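Local atomic coordinates of ALBA-Domain Protein (Trypanosoma brucei, PDB entry 7DL8), a protein that probably binds RNA, in keeping with its membership of the Alba family of nucleic-acid-binding proteins. Residues R9-G17 with L32-S43. Residues are numbered along the deposited sequence; the frame is centred on the assembly and turned at random.
Sequences RPRNSVRVG and LLHDGEKEVYVS
R11 meets D35 and E37, and V14 meets L32 and V40, in a contact that joins the two parallel strands of a beta-alpha-beta unit and the end of the helix between them. Backbone bonding comes first. Strands 13-16 and 39-43 run parallel, their axes 20° apart, and pair S13 with Y41, V14 with V42 and R15 with S43. The ladder opens with Y41 N on N12 O at 2.8 Å and ends with V16 N on S43 O, also 2.8 Å; between them V14 gives its N-H to Y41 O and accepts from S43 N. N12 ND2 adds a weak hydrogen bond to E39 O.

Apolar contacts line the face of V14, V16 and V42, which helices 22-34 and 49-61 cover. V14 CG2 lies 3.7 Å from V40 CG1 and 3.8 Å from L32 CD1, while V16 CG2 touches V42 CG1; F25 and I28 also pack on V14.

Charged groups gather where the helix gives way to the next strand. With CG anti to the backbone N (chi1 -178°) and the chain extended as far as NE, R11 carries its guanidinium over L32, whose CD2 sits beneath the centre of one face. R11 NH1 donates a hydrogen bond, part of a salt bridge, to the anti lone pair of E37 OE2 (2.7 Å), which lies at the guanidinium edge. R11 NH2 reaches D35 OD2 obliquely at 2.8 Å, a salt bridge with weak hydrogen-bond geometry, the two planes nearly perpendicular (88°).

Two carboxylates thus share one guanidinium, which probably offsets part of their charge and ties the helix-to-strand connection to the turn leading into strand 13-16.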
# COMPACT_ATOMS: atom_id res chain seq x y z
N ARG A 9 14.81 -7.83 18.33
CA ARG A 9 14.66 -8.92 17.38
C ARG A 9 16.00 -9.58 17.11
O ARG A 9 17.05 -8.93 17.22
CB ARG A 9 14.05 -8.44 16.06
CG ARG A 9 12.59 -8.83 15.88
CD ARG A 9 11.98 -8.21 14.63
NE ARG A 9 12.64 -6.97 14.24
CZ ARG A 9 12.20 -5.76 14.57
NH1 ARG A 9 11.10 -5.62 15.29
NH2 ARG A 9 12.87 -4.69 14.16
N PRO A 10 16.02 -10.87 16.78
CA PRO A 10 17.28 -11.55 16.48
C PRO A 10 17.98 -10.93 15.27
O PRO A 10 17.40 -10.16 14.50
CB PRO A 10 16.86 -13.00 16.21
CG PRO A 10 15.54 -13.14 16.90
CD PRO A 10 14.88 -11.80 16.77
N ARG A 11 19.26 -11.29 15.12
CA ARG A 11 20.06 -10.72 14.04
C ARG A 11 19.53 -11.15 12.68
O ARG A 11 19.55 -10.37 11.72
CB ARG A 11 21.52 -11.13 14.20
CG ARG A 11 22.43 -10.54 13.13
CD ARG A 11 23.79 -11.22 13.10
NE ARG A 11 24.63 -10.72 12.02
CZ ARG A 11 25.14 -11.47 11.05
NH1 ARG A 11 24.89 -12.77 11.02
NH2 ARG A 11 25.89 -10.92 10.10
N ASN A 12 19.05 -12.39 12.56
CA ASN A 12 18.57 -12.93 11.30
C ASN A 12 17.08 -12.66 11.07
O ASN A 12 16.42 -13.44 10.38
CB ASN A 12 18.86 -14.43 11.21
CG ASN A 12 18.19 -15.21 12.32
OD1 ASN A 12 17.72 -14.64 13.31
ND2 ASN A 12 18.13 -16.53 12.17
N SER A 13 16.55 -11.58 11.63
CA SER A 13 15.16 -11.20 11.43
C SER A 13 15.13 -9.78 10.87
O SER A 13 15.59 -8.84 11.52
CB SER A 13 14.38 -11.27 12.75
OG SER A 13 13.22 -10.45 12.70
N VAL A 14 14.60 -9.65 9.66
CA VAL A 14 14.51 -8.37 8.96
C VAL A 14 13.05 -7.93 8.99
O VAL A 14 12.17 -8.63 8.48
CB VAL A 14 15.03 -8.47 7.52
CG1 VAL A 14 14.92 -7.13 6.82
CG2 VAL A 14 16.46 -8.98 7.51
N ARG A 15 12.80 -6.77 9.59
CA ARG A 15 11.45 -6.22 9.70
C ARG A 15 11.26 -5.20 8.58
O ARG A 15 11.91 -4.15 8.57
CB ARG A 15 11.24 -5.58 11.07
CG ARG A 15 10.06 -4.61 11.14
CD ARG A 15 8.74 -5.33 10.99
NE ARG A 15 8.19 -5.72 12.29
CZ ARG A 15 8.13 -6.97 12.72
NH1 ARG A 15 7.61 -7.24 13.91
NH2 ARG A 15 8.59 -7.96 11.97
N VAL A 16 10.39 -5.53 7.63
CA VAL A 16 10.11 -4.63 6.51
C VAL A 16 9.12 -3.57 6.98
O VAL A 16 8.07 -3.89 7.54
CB VAL A 16 9.57 -5.42 5.31
CG1 VAL A 16 9.23 -4.47 4.17
CG2 VAL A 16 10.59 -6.45 4.85
N GLY A 17 9.46 -2.32 6.74
CA GLY A 17 8.68 -1.22 7.24
C GLY A 17 9.00 0.06 6.50
O GLY A 17 9.66 0.05 5.46
N LEU A 32 23.05 -11.04 5.21
CA LEU A 32 22.94 -11.91 6.38
C LEU A 32 23.11 -13.37 5.99
O LEU A 32 23.76 -14.14 6.72
CB LEU A 32 21.59 -11.69 7.07
CG LEU A 32 21.43 -10.40 7.87
CD1 LEU A 32 19.99 -10.24 8.34
CD2 LEU A 32 22.38 -10.37 9.05
N LEU A 33 22.57 -13.77 4.84
CA LEU A 33 22.74 -15.15 4.40
C LEU A 33 24.20 -15.43 4.03
O LEU A 33 24.73 -16.49 4.35
CB LEU A 33 21.83 -15.44 3.20
CG LEU A 33 20.33 -15.49 3.46
CD1 LEU A 33 19.56 -15.61 2.15
CD2 LEU A 33 19.99 -16.64 4.39
N HIS A 34 24.86 -14.46 3.41
CA HIS A 34 26.26 -14.63 3.03
C HIS A 34 27.17 -14.67 4.24
O HIS A 34 28.23 -15.31 4.20
CB HIS A 34 26.68 -13.52 2.07
CG HIS A 34 28.14 -13.52 1.73
ND1 HIS A 34 28.73 -14.53 1.01
CD2 HIS A 34 29.12 -12.63 2.01
CE1 HIS A 34 30.02 -14.27 0.86
NE2 HIS A 34 30.28 -13.12 1.46
N ASP A 35 26.79 -14.00 5.33
CA ASP A 35 27.61 -13.92 6.54
C ASP A 35 27.20 -14.96 7.58
O ASP A 35 27.14 -14.65 8.78
CB ASP A 35 27.55 -12.51 7.12
CG ASP A 35 28.61 -12.27 8.18
OD1 ASP A 35 29.59 -13.03 8.23
OD2 ASP A 35 28.45 -11.31 8.97
N GLY A 36 26.89 -16.19 7.17
CA GLY A 36 26.75 -17.30 8.08
C GLY A 36 25.32 -17.72 8.39
O GLY A 36 25.10 -18.90 8.69
N GLU A 37 24.36 -16.80 8.32
CA GLU A 37 23.00 -17.12 8.73
C GLU A 37 22.40 -18.17 7.80
O GLU A 37 22.45 -18.03 6.57
CB GLU A 37 22.13 -15.87 8.74
CG GLU A 37 22.61 -14.77 9.68
CD GLU A 37 22.40 -15.10 11.14
OE1 GLU A 37 21.70 -16.10 11.44
OE2 GLU A 37 22.93 -14.37 12.00
N LYS A 38 21.82 -19.22 8.39
CA LYS A 38 21.18 -20.26 7.60
C LYS A 38 19.81 -19.82 7.08
O LYS A 38 19.40 -20.25 5.99
CB LYS A 38 21.04 -21.54 8.42
N GLU A 39 19.10 -18.99 7.83
CA GLU A 39 17.77 -18.55 7.44
C GLU A 39 17.55 -17.12 7.92
O GLU A 39 18.08 -16.71 8.96
CB GLU A 39 16.68 -19.48 7.98
CG GLU A 39 16.55 -19.48 9.49
CD GLU A 39 15.88 -20.73 10.02
OE1 GLU A 39 15.49 -21.59 9.20
OE2 GLU A 39 15.73 -20.86 11.25
N VAL A 40 16.78 -16.37 7.15
CA VAL A 40 16.40 -15.00 7.48
C VAL A 40 14.88 -14.93 7.57
O VAL A 40 14.18 -15.44 6.69
CB VAL A 40 16.94 -13.99 6.46
CG1 VAL A 40 16.36 -12.60 6.71
CG2 VAL A 40 18.46 -13.95 6.50
N TYR A 41 14.38 -14.31 8.63
CA TYR A 41 12.94 -14.15 8.85
C TYR A 41 12.52 -12.77 8.36
O TYR A 41 12.82 -11.75 9.00
CB TYR A 41 12.59 -14.33 10.33
CG TYR A 41 12.75 -15.74 10.85
CD1 TYR A 41 14.01 -16.29 11.06
CD2 TYR A 41 11.64 -16.52 11.14
CE1 TYR A 41 14.15 -17.58 11.54
CE2 TYR A 41 11.77 -17.81 11.62
CZ TYR A 41 13.03 -18.34 11.82
OH TYR A 41 13.18 -19.62 12.29
N VAL A 42 11.82 -12.73 7.23
CA VAL A 42 11.33 -11.49 6.64
C VAL A 42 9.88 -11.31 7.06
O VAL A 42 9.01 -12.11 6.69
CB VAL A 42 11.47 -11.49 5.11
CG1 VAL A 42 11.03 -10.16 4.53
CG2 VAL A 42 12.91 -11.81 4.71
N SER A 43 9.61 -10.26 7.84
CA SER A 43 8.29 -10.04 8.42
C SER A 43 7.87 -8.58 8.24
O SER A 43 8.70 -7.70 7.99
CB SER A 43 8.27 -10.42 9.91
OG SER A 43 9.28 -9.72 10.62